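PDB 4GPS: decapping and exoribonuclease protein 1 from Kluyveromyces lactis, which removes NAD caps and N7-methylguanosine caps from RNA 5' ends and degrades RNA in the 5'-3' direction, using a divalent metal cation. Local coordinates for residues A[71-76]-A[357-362]; A[86-91]-A[289-294]; A[389-394]-A[398-403]. All coordinates share one frame; numbering follows the deposited sequence.

Contact 1 of 3, residues A[71-76]-A[357-362]; sequences SVNYVV and SIVGKP
A type I beta turn running from Ser71 to Tyr74, in the loop between strands 60-63 and 86-95, meets Val359 in the loop that precedes helix 370-393, with Asn73 as the nearest residue of the turn. The backbones come to 5.3 Å between Asn73 CA and Val359 CA. No hydrogen bond joins the two segments, so the contact rests on van der Waals touch. Val359 points at the turn and lays its two methyls against the backbone of Asn73: CG2 is 3.4 Å from Asn73 CA, and CG1 is 3.4 Å from Asn73 O. Asn73 CB closes on Val359 CG1 at 3.8 Å, and from a direction roughly perpendicular to it Val75 CG2 comes to 4.1 Å from Val359 CB. That methyl of Val75, anti to the carbonyl carbon, is the branch that faces Val359. The first torsion of Val359, at 113°, is off a staggered position, and the cause is doubtful.

The turn itself is fixed internally. Tyr74 N bonds to Ser71 O, and Ser71 OG accepts from Asn73 N at 3.1 Å with an N-H...O angle of 166°, an ST turn.

Asn73 OD1 also comes to 3.2 Å from Val359 O, but both are acceptors and cannot bond to one another. The ammonium of Lys367 resolves this: NZ is hydrogen-bonded to each of the two oxygens and to Lys361 O. Asn369 ND2 similarly serves Val72 O and Tyr74 O. The chemistry therefore implies a surface junction of two loops in which valine methyls supply the direct touch, while a lysine from outside both segments reconciles two oxygens that would otherwise probably repel.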
loop_
_atom_site.group_PDB
_atom_site.type_symbol
_atom_site.label_atom_id
_atom_site.label_comp_id
_atom_site.label_asym_id
_atom_site.label_seq_id
_atom_site.Cartn_x
_atom_site.Cartn_y
_atom_site.Cartn_z
ATOM N N SER A 71 2.028 -4.353 23.312
ATOM C CA SER A 71 2.984 -3.376 23.784
ATOM C C SER A 71 3.771 -2.738 22.641
ATOM O O SER A 71 4.163 -3.392 21.667
ATOM C CB SER A 71 3.959 -4.014 24.767
ATOM O OG SER A 71 5.025 -3.118 25.024
ATOM N N VAL A 72 4.011 -1.447 22.792
ATOM C CA VAL A 72 4.755 -0.663 21.831
ATOM C C VAL A 72 6.171 -1.206 21.629
ATOM O O VAL A 72 6.831 -0.901 20.619
ATOM C CB VAL A 72 4.773 0.807 22.319
ATOM C CG1 VAL A 72 5.991 1.520 21.856
ATOM C CG2 VAL A 72 3.524 1.523 21.810
ATOM N N ASN A 73 6.627 -2.017 22.585
ATOM C CA ASN A 73 7.971 -2.618 22.542
ATOM C C ASN A 73 7.964 -4.094 22.179
ATOM O O ASN A 73 8.997 -4.753 22.151
ATOM C CB ASN A 73 8.674 -2.430 23.885
ATOM C CG ASN A 73 8.698 -0.982 24.311
ATOM O OD1 ASN A 73 9.301 -0.131 23.651
ATOM N ND2 ASN A 73 8.017 -0.687 25.408
ATOM N N TYR A 74 6.780 -4.595 21.889
ATOM C CA TYR A 74 6.583 -5.973 21.525
ATOM C C TYR A 74 7.427 -6.409 20.330
ATOM O O TYR A 74 7.413 -5.765 19.272
ATOM C CB TYR A 74 5.117 -6.157 21.198
ATOM C CG TYR A 74 4.734 -7.561 20.852
ATOM C CD1 TYR A 74 4.637 -8.538 21.835
ATOM C CD2 TYR A 74 4.458 -7.914 19.546
ATOM C CE1 TYR A 74 4.274 -9.846 21.515
ATOM C CE2 TYR A 74 4.091 -9.200 19.209
ATOM C CZ TYR A 74 4.004 -10.168 20.201
ATOM O OH TYR A 74 3.664 -11.454 19.858
ATOM N N VAL A 75 8.140 -7.522 20.480
ATOM C CA VAL A 75 8.973 -8.044 19.401
ATOM C C VAL A 75 8.663 -9.512 19.177
ATOM O O VAL A 75 8.568 -10.275 20.134
ATOM C CB VAL A 75 10.473 -7.913 19.737
ATOM C CG1 VAL A 75 11.316 -8.479 18.602
ATOM C CG2 VAL A 75 10.830 -6.457 19.990
ATOM N N VAL A 76 8.456 -9.895 17.918
ATOM C CA VAL A 76 8.210 -11.290 17.516
ATOM C C VAL A 76 9.019 -11.406 16.224
ATOM O O VAL A 76 8.991 -10.500 15.376
ATOM C CB VAL A 76 6.692 -11.614 17.264
ATOM C CG1 VAL A 76 6.162 -10.856 16.060
ATOM C CG2 VAL A 76 6.499 -13.107 17.057
ATOM N N SER A 357 16.238 -4.572 19.605
ATOM C CA SER A 357 17.175 -3.456 19.618
ATOM C C SER A 357 16.591 -2.113 19.132
ATOM O O SER A 357 16.869 -1.065 19.712
ATOM C CB SER A 357 18.391 -3.821 18.776
ATOM O OG SER A 357 18.970 -2.665 18.209
ATOM N N ILE A 358 15.795 -2.127 18.065
ATOM C CA ILE A 358 15.231 -0.873 17.581
ATOM C C ILE A 358 14.115 -0.454 18.514
ATOM O O ILE A 358 13.778 0.718 18.612
ATOM C CB ILE A 358 14.665 -1.002 16.136
ATOM C CG1 ILE A 358 14.284 0.375 15.593
ATOM C CG2 ILE A 358 13.423 -1.881 16.117
ATOM C CD1 ILE A 358 14.091 0.389 14.108
ATOM N N VAL A 359 13.543 -1.430 19.206
ATOM C CA VAL A 359 12.439 -1.159 20.113
ATOM C C VAL A 359 12.933 -0.488 21.402
ATOM O O VAL A 359 12.150 0.038 22.193
ATOM C CB VAL A 359 11.687 -2.471 20.398
ATOM C CG1 VAL A 359 11.862 -2.892 21.846
ATOM C CG2 VAL A 359 10.240 -2.320 20.005
ATOM N N GLY A 360 14.246 -0.502 21.588
ATOM C CA GLY A 360 14.836 0.116 22.755
ATOM C C GLY A 360 14.842 1.638 22.727
ATOM O O GLY A 360 14.978 2.272 23.772
ATOM N N LYS A 361 14.702 2.259 21.560
ATOM C CA LYS A 361 14.710 3.713 21.558
ATOM C C LYS A 361 13.334 4.309 21.837
ATOM O O LYS A 361 12.305 3.754 21.454
ATOM C CB LYS A 361 15.298 4.269 20.256
ATOM C CG LYS A 361 14.478 4.080 19.019
ATOM C CD LYS A 361 15.339 4.347 17.798
ATOM C CE LYS A 361 16.481 3.360 17.724
ATOM N NZ LYS A 361 17.366 3.628 16.565
ATOM N N PRO A 362 13.310 5.448 22.545
ATOM C CA PRO A 362 12.094 6.175 22.920
ATOM C C PRO A 362 11.330 6.664 21.692
ATOM O O PRO A 362 11.904 6.774 20.609
ATOM C CB PRO A 362 12.641 7.320 23.770
ATOM C CG PRO A 362 13.966 7.592 23.132
ATOM C CD PRO A 362 14.514 6.205 22.933
#

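Contact 2 of 3, residues A[86-91]-A[289-294]; sequences CKEVHN and DTYTEI
Glu88 and Tyr291 join two strands with two others, 259-268 and 273-285, between them in the pairing order, yet only 11.2 Å apart at Glu88 CA and Tyr291 CA, consistent with curling of the strands. The side chains span that gap, meeting at about a right angle. Tyr291 OH donates to Glu88 OE2 at 2.6 Å, using the syn lone pair of that oxygen. OE2 lies in the plane of the ring, at its edge, and the carboxylate is turned 47° against the ring. Glu88 gets there as an extended chain, with CG anti to the backbone N (chi1 177°). Its other oxygen, OE1, accepts from Asn91 ND2 at 2.9 Å, from above the carboxylate plane.

Further partners complete the network: Ser263 OG bonds to Glu88 OE2, Tyr261 OH to Tyr291 OH, and Ser107 OG to Asn91 OD1. Both carboxylate oxygens are thus held, which should restrain rotation of the group. Lys323 makes a cation-pi contact with the Tyr291 ring. Two residues along the strand, Glu293 binds the divalent metal, as does Ile294 after it; the network thus starts from a strand that also carries metal ligands, in a PD-(D/E)XK nuclease core.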
loop_
_atom_site.group_PDB
_atom_site.type_symbol
_atom_site.label_atom_id
_atom_site.label_comp_id
_atom_site.label_asym_id
_atom_site.label_seq_id
_atom_site.Cartn_x
_atom_site.Cartn_y
_atom_site.Cartn_z
ATOM N N CYS A 86 -4.890 -14.434 1.385
ATOM C CA CYS A 86 -4.807 -13.376 0.421
ATOM C C CYS A 86 -4.407 -13.884 -0.962
ATOM O O CYS A 86 -3.415 -14.587 -1.089
ATOM C CB CYS A 86 -3.802 -12.350 0.915
ATOM S SG CYS A 86 -4.065 -10.807 0.131
ATOM N N LYS A 87 -5.151 -13.522 -2.009
ATOM C CA LYS A 87 -4.774 -13.978 -3.347
ATOM C C LYS A 87 -5.059 -12.977 -4.455
ATOM O O LYS A 87 -5.904 -12.089 -4.311
ATOM C CB LYS A 87 -5.462 -15.318 -3.669
ATOM C CG LYS A 87 -6.953 -15.356 -3.395
ATOM C CD LYS A 87 -7.502 -16.799 -3.526
ATOM C CE LYS A 87 -8.899 -16.987 -2.908
ATOM N NZ LYS A 87 -9.873 -15.997 -3.453
ATOM N N GLU A 88 -4.318 -13.087 -5.548
ATOM C CA GLU A 88 -4.577 -12.215 -6.678
ATOM C C GLU A 88 -5.759 -12.850 -7.406
ATOM O O GLU A 88 -5.696 -14.007 -7.768
ATOM C CB GLU A 88 -3.401 -12.164 -7.633
ATOM C CG GLU A 88 -3.762 -11.298 -8.846
ATOM C CD GLU A 88 -2.622 -11.065 -9.797
ATOM O OE1 GLU A 88 -2.493 -11.798 -10.790
ATOM O OE2 GLU A 88 -1.842 -10.147 -9.549
ATOM N N VAL A 89 -6.837 -12.103 -7.616
ATOM C CA VAL A 89 -7.999 -12.657 -8.303
ATOM C C VAL A 89 -8.108 -12.162 -9.759
ATOM O O VAL A 89 -8.747 -12.797 -10.571
ATOM C CB VAL A 89 -9.315 -12.347 -7.518
ATOM C CG1 VAL A 89 -9.259 -12.986 -6.112
ATOM C CG2 VAL A 89 -9.510 -10.841 -7.401
ATOM N N HIS A 90 -7.496 -11.027 -10.081
ATOM C CA HIS A 90 -7.498 -10.497 -11.457
ATOM C C HIS A 90 -6.298 -9.562 -11.550
ATOM O O HIS A 90 -5.735 -9.173 -10.527
ATOM C CB HIS A 90 -8.743 -9.652 -11.741
ATOM C CG HIS A 90 -10.004 -10.441 -11.877
ATOM N ND1 HIS A 90 -10.303 -11.175 -13.004
ATOM C CD2 HIS A 90 -11.045 -10.614 -11.025
ATOM C CE1 HIS A 90 -11.474 -11.763 -12.842
ATOM N NE2 HIS A 90 -11.945 -11.439 -11.650
ATOM N N ASN A 91 -5.898 -9.234 -12.772
ATOM C CA ASN A 91 -4.862 -8.263 -12.983
ATOM C C ASN A 91 -5.197 -7.621 -14.312
ATOM O O ASN A 91 -5.997 -8.162 -15.062
ATOM C CB ASN A 91 -3.468 -8.884 -12.983
ATOM C CG ASN A 91 -3.298 -9.920 -14.031
ATOM O OD1 ASN A 91 -3.346 -9.630 -15.225
ATOM N ND2 ASN A 91 -3.081 -11.152 -13.598
ATOM N N ASP A 289 9.294 -14.911 -10.736
ATOM C CA ASP A 289 7.851 -14.744 -10.940
ATOM C C ASP A 289 7.190 -14.087 -9.722
ATOM O O ASP A 289 6.133 -14.502 -9.238
ATOM C CB ASP A 289 7.173 -16.082 -11.230
ATOM C CG ASP A 289 5.763 -15.892 -11.738
ATOM O OD1 ASP A 289 5.566 -14.964 -12.557
ATOM O OD2 ASP A 289 4.863 -16.654 -11.328
ATOM N N THR A 290 7.828 -13.031 -9.251
ATOM C CA THR A 290 7.396 -12.330 -8.071
ATOM C C THR A 290 7.280 -10.834 -8.336
ATOM O O THR A 290 8.205 -10.196 -8.851
ATOM C CB THR A 290 8.435 -12.593 -6.943
ATOM O OG1 THR A 290 8.445 -13.997 -6.623
ATOM C CG2 THR A 290 8.141 -11.753 -5.697
ATOM N N TYR A 291 6.132 -10.270 -8.009
ATOM C CA TYR A 291 5.997 -8.833 -8.173
ATOM C C TYR A 291 7.121 -8.175 -7.368
ATOM O O TYR A 291 7.480 -8.650 -6.288
ATOM C CB TYR A 291 4.644 -8.370 -7.643
ATOM C CG TYR A 291 3.505 -8.747 -8.533
ATOM C CD1 TYR A 291 3.549 -8.458 -9.904
ATOM C CD2 TYR A 291 2.350 -9.336 -8.006
ATOM C CE1 TYR A 291 2.467 -8.738 -10.737
ATOM C CE2 TYR A 291 1.259 -9.618 -8.823
ATOM C CZ TYR A 291 1.318 -9.316 -10.183
ATOM O OH TYR A 291 0.216 -9.550 -10.958
ATOM N N THR A 292 7.665 -7.088 -7.902
ATOM C CA THR A 292 8.764 -6.352 -7.277
ATOM C C THR A 292 8.426 -4.842 -7.294
ATOM O O THR A 292 8.306 -4.223 -8.356
ATOM C CB THR A 292 10.069 -6.641 -8.051
ATOM O OG1 THR A 292 10.324 -8.052 -7.985
ATOM C CG2 THR A 292 11.273 -5.841 -7.462
ATOM N N GLU A 293 8.233 -4.278 -6.103
ATOM C CA GLU A 293 7.874 -2.877 -5.933
ATOM C C GLU A 293 9.169 -2.099 -5.689
ATOM O O GLU A 293 9.957 -2.413 -4.786
ATOM C CB GLU A 293 6.893 -2.726 -4.759
ATOM C CG GLU A 293 5.780 -3.774 -4.802
ATOM C CD GLU A 293 4.461 -3.284 -4.254
ATOM O OE1 GLU A 293 4.034 -2.186 -4.655
ATOM O OE2 GLU A 293 3.842 -3.994 -3.436
ATOM N N ILE A 294 9.371 -1.102 -6.539
ATOM C CA ILE A 294 10.548 -0.259 -6.563
ATOM C C ILE A 294 10.396 1.025 -5.734
ATOM O O ILE A 294 9.424 1.774 -5.878
ATOM C CB ILE A 294 10.860 0.072 -8.036
ATOM C CG1 ILE A 294 11.035 -1.257 -8.785
ATOM C CG2 ILE A 294 12.084 1.012 -8.158
ATOM C CD1 ILE A 294 11.306 -1.104 -10.235
#

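Contact 3 of 3, residues A[389-394]-A[398-403]; sequences LLLSQE and TTFKVQ
The Phe400 ring approaches the last turn of helix 370-393 obliquely, with the CE1, CZ and CE2 end doing the touching. Leu391 CB stands 3.8 Å from Phe400 CE2, and Leu391 CD1 reaches the same ring carbon at 4.2 Å. Next to it, Ser392 offers its backbone, with CA 3.9 Å from Phe400 CZ, and its methylene, with CB 4.1 Å from Phe400 CE1. Those distances describe a ring end resting on two successive residues of the helix. The Phe400 side chain leaves its strand toward the helix with CG anti to the carbonyl carbon (chi1 -61°), which carries the ring to Leu391 and Ser392.

The two elements are neighbours in sequence: helix 370-393 ends, a short connection turns the chain, and strand 399-404 enters the sheet between strands 198-204 and 409-414. Backbone bonds of Phe400 with Met202 and of Lys401 with Ser413 place the strand between these two, and the helix packs over that part of the sheet. Leu388 of the helix and Ile412 of strand 409-414 also touch the phenylalanine, extending the apolar layer. With an alanine in place of Phe400, the gap opened between helix and strand would be likely to leave Leu391 CB and the Ser392 methylene without the ring they rest on.

The hydroxyl of Ser392 takes no part in the ring contact. Its OG, set between the backbone N and the carbonyl carbon (chi1 79°), donates to Leu389 O at 3.2 Å, tilted 30° from the carbonyl plane. Leu389 O also receives weak backbone bonds from Ser392 N and from Gln393 N, 3.3 Å and 3.4 Å away.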
loop_
_atom_site.group_PDB
_atom_site.type_symbol
_atom_site.label_atom_id
_atom_site.label_comp_id
_atom_site.label_asym_id
_atom_site.label_seq_id
_atom_site.Cartn_x
_atom_site.Cartn_y
_atom_site.Cartn_z
ATOM N N LEU A 389 -22.555 0.512 8.650
ATOM C CA LEU A 389 -23.767 -0.253 8.380
ATOM C C LEU A 389 -24.913 0.256 9.249
ATOM O O LEU A 389 -26.031 0.416 8.770
ATOM C CB LEU A 389 -23.553 -1.742 8.630
ATOM C CG LEU A 389 -22.606 -2.412 7.643
ATOM C CD1 LEU A 389 -22.577 -3.888 7.941
ATOM C CD2 LEU A 389 -23.057 -2.142 6.209
ATOM N N LEU A 390 -24.628 0.513 10.522
ATOM C CA LEU A 390 -25.642 1.012 11.420
ATOM C C LEU A 390 -26.215 2.342 10.899
ATOM O O LEU A 390 -27.432 2.495 10.778
ATOM C CB LEU A 390 -25.055 1.205 12.816
ATOM C CG LEU A 390 -26.065 1.746 13.828
ATOM C CD1 LEU A 390 -27.238 0.786 13.856
ATOM C CD2 LEU A 390 -25.445 1.887 15.219
ATOM N N LEU A 391 -25.338 3.293 10.576
ATOM C CA LEU A 391 -25.779 4.599 10.085
ATOM C C LEU A 391 -26.531 4.554 8.765
ATOM O O LEU A 391 -27.437 5.338 8.565
ATOM C CB LEU A 391 -24.593 5.552 9.921
ATOM C CG LEU A 391 -23.929 6.115 11.174
ATOM C CD1 LEU A 391 -22.774 7.001 10.787
ATOM C CD2 LEU A 391 -24.950 6.884 11.986
ATOM N N SER A 392 -26.173 3.628 7.881
ATOM C CA SER A 392 -26.806 3.552 6.566
ATOM C C SER A 392 -28.239 3.026 6.538
ATOM O O SER A 392 -28.974 3.309 5.589
ATOM C CB SER A 392 -25.933 2.744 5.575
ATOM O OG SER A 392 -26.060 1.335 5.748
ATOM N N GLN A 393 -28.639 2.264 7.549
ATOM C CA GLN A 393 -30.008 1.746 7.605
ATOM C C GLN A 393 -30.895 2.938 7.936
ATOM O O GLN A 393 -31.897 3.214 7.255
ATOM C CB GLN A 393 -30.127 0.694 8.707
ATOM C CG GLN A 393 -29.159 -0.433 8.509
ATOM C CD GLN A 393 -29.005 -1.321 9.723
ATOM O OE1 GLN A 393 -28.743 -0.848 10.833
ATOM N NE2 GLN A 393 -29.147 -2.627 9.515
ATOM N N GLU A 394 -30.466 3.644 8.984
ATOM C CA GLU A 394 -31.117 4.829 9.535
ATOM C C GLU A 394 -30.769 6.106 8.751
ATOM O O GLU A 394 -30.512 7.155 9.350
ATOM C CB GLU A 394 -30.669 4.992 10.994
ATOM C CG GLU A 394 -30.796 3.726 11.858
ATOM C CD GLU A 394 -29.970 3.793 13.155
ATOM O OE1 GLU A 394 -30.235 2.974 14.073
ATOM O OE2 GLU A 394 -29.054 4.653 13.255
ATOM N N THR A 398 -26.027 6.922 1.214
ATOM C CA THR A 398 -25.229 5.729 1.055
ATOM C C THR A 398 -23.751 6.150 1.156
ATOM O O THR A 398 -22.865 5.315 1.351
ATOM C CB THR A 398 -25.515 5.041 -0.324
ATOM O OG1 THR A 398 -25.287 5.960 -1.412
ATOM C CG2 THR A 398 -26.934 4.562 -0.375
ATOM N N THR A 399 -23.480 7.451 1.026
ATOM C CA THR A 399 -22.101 7.919 1.094
ATOM C C THR A 399 -21.819 8.760 2.358
ATOM O O THR A 399 -22.600 9.640 2.723
ATOM C CB THR A 399 -21.720 8.700 -0.202
ATOM O OG1 THR A 399 -22.043 7.905 -1.359
ATOM C CG2 THR A 399 -20.235 8.992 -0.223
ATOM N N PHE A 400 -20.686 8.470 3.005
ATOM C CA PHE A 400 -20.273 9.104 4.250
ATOM C C PHE A 400 -18.856 9.682 4.245
ATOM O O PHE A 400 -17.946 9.103 3.654
ATOM C CB PHE A 400 -20.352 8.075 5.402
ATOM C CG PHE A 400 -21.731 7.519 5.637
ATOM C CD1 PHE A 400 -22.238 6.502 4.829
ATOM C CD2 PHE A 400 -22.550 8.058 6.622
ATOM C CE1 PHE A 400 -23.539 6.035 4.994
ATOM C CE2 PHE A 400 -23.864 7.590 6.788
ATOM C CZ PHE A 400 -24.355 6.579 5.974
ATOM N N LYS A 401 -18.663 10.819 4.908
ATOM C CA LYS A 401 -17.331 11.397 5.008
ATOM C C LYS A 401 -16.728 10.732 6.236
ATOM O O LYS A 401 -17.306 10.792 7.323
ATOM C CB LYS A 401 -17.374 12.907 5.238
ATOM C CG LYS A 401 -17.843 13.733 4.052
ATOM C CD LYS A 401 -17.429 15.190 4.235
ATOM C CE LYS A 401 -17.803 16.044 3.026
ATOM N NZ LYS A 401 -17.159 17.395 3.126
ATOM N N VAL A 402 -15.572 10.096 6.073
ATOM C CA VAL A 402 -14.945 9.423 7.188
ATOM C C VAL A 402 -13.685 10.156 7.564
ATOM O O VAL A 402 -12.807 10.406 6.704
ATOM C CB VAL A 402 -14.622 7.945 6.851
ATOM C CG1 VAL A 402 -13.846 7.332 7.976
ATOM C CG2 VAL A 402 -15.908 7.161 6.634
ATOM N N GLN A 403 -13.592 10.521 8.846
ATOM C CA GLN A 403 -12.416 11.242 9.317
ATOM C C GLN A 403 -11.847 10.716 10.593
ATOM O O GLN A 403 -12.571 10.228 11.480
ATOM C CB GLN A 403 -12.722 12.728 9.476
ATOM C CG GLN A 403 -12.994 13.353 8.146
ATOM C CD GLN A 403 -13.665 14.680 8.263
ATOM O OE1 GLN A 403 -13.082 15.630 8.782
ATOM N NE2 GLN A 403 -14.904 14.762 7.785
#

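How the contacts relate
The three contacts are well separated, and none touches another. The centres of contacts 1 and 2 lie about 31 Å apart. The centres of contacts 1 and 3 lie about 37 Å apart. The centres of contacts 2 and 3 lie about 32 Å apart. Along the chain, contact 2 is nested within the long loop that contact 1 closes, and contact 3 follows in series. Helix 370-393 relates the outer two: contact 1 uses the loop leading into it, while contact 3 lies at its far end. Contacts 2 and 3 both reach the connected beta-strand framework. Contact 2 holds two metal-binding residues, while contacts 1 and 3 lie away from the annotated sites, contact 1 on the surface and contact 3 in a buried helix-strand layer.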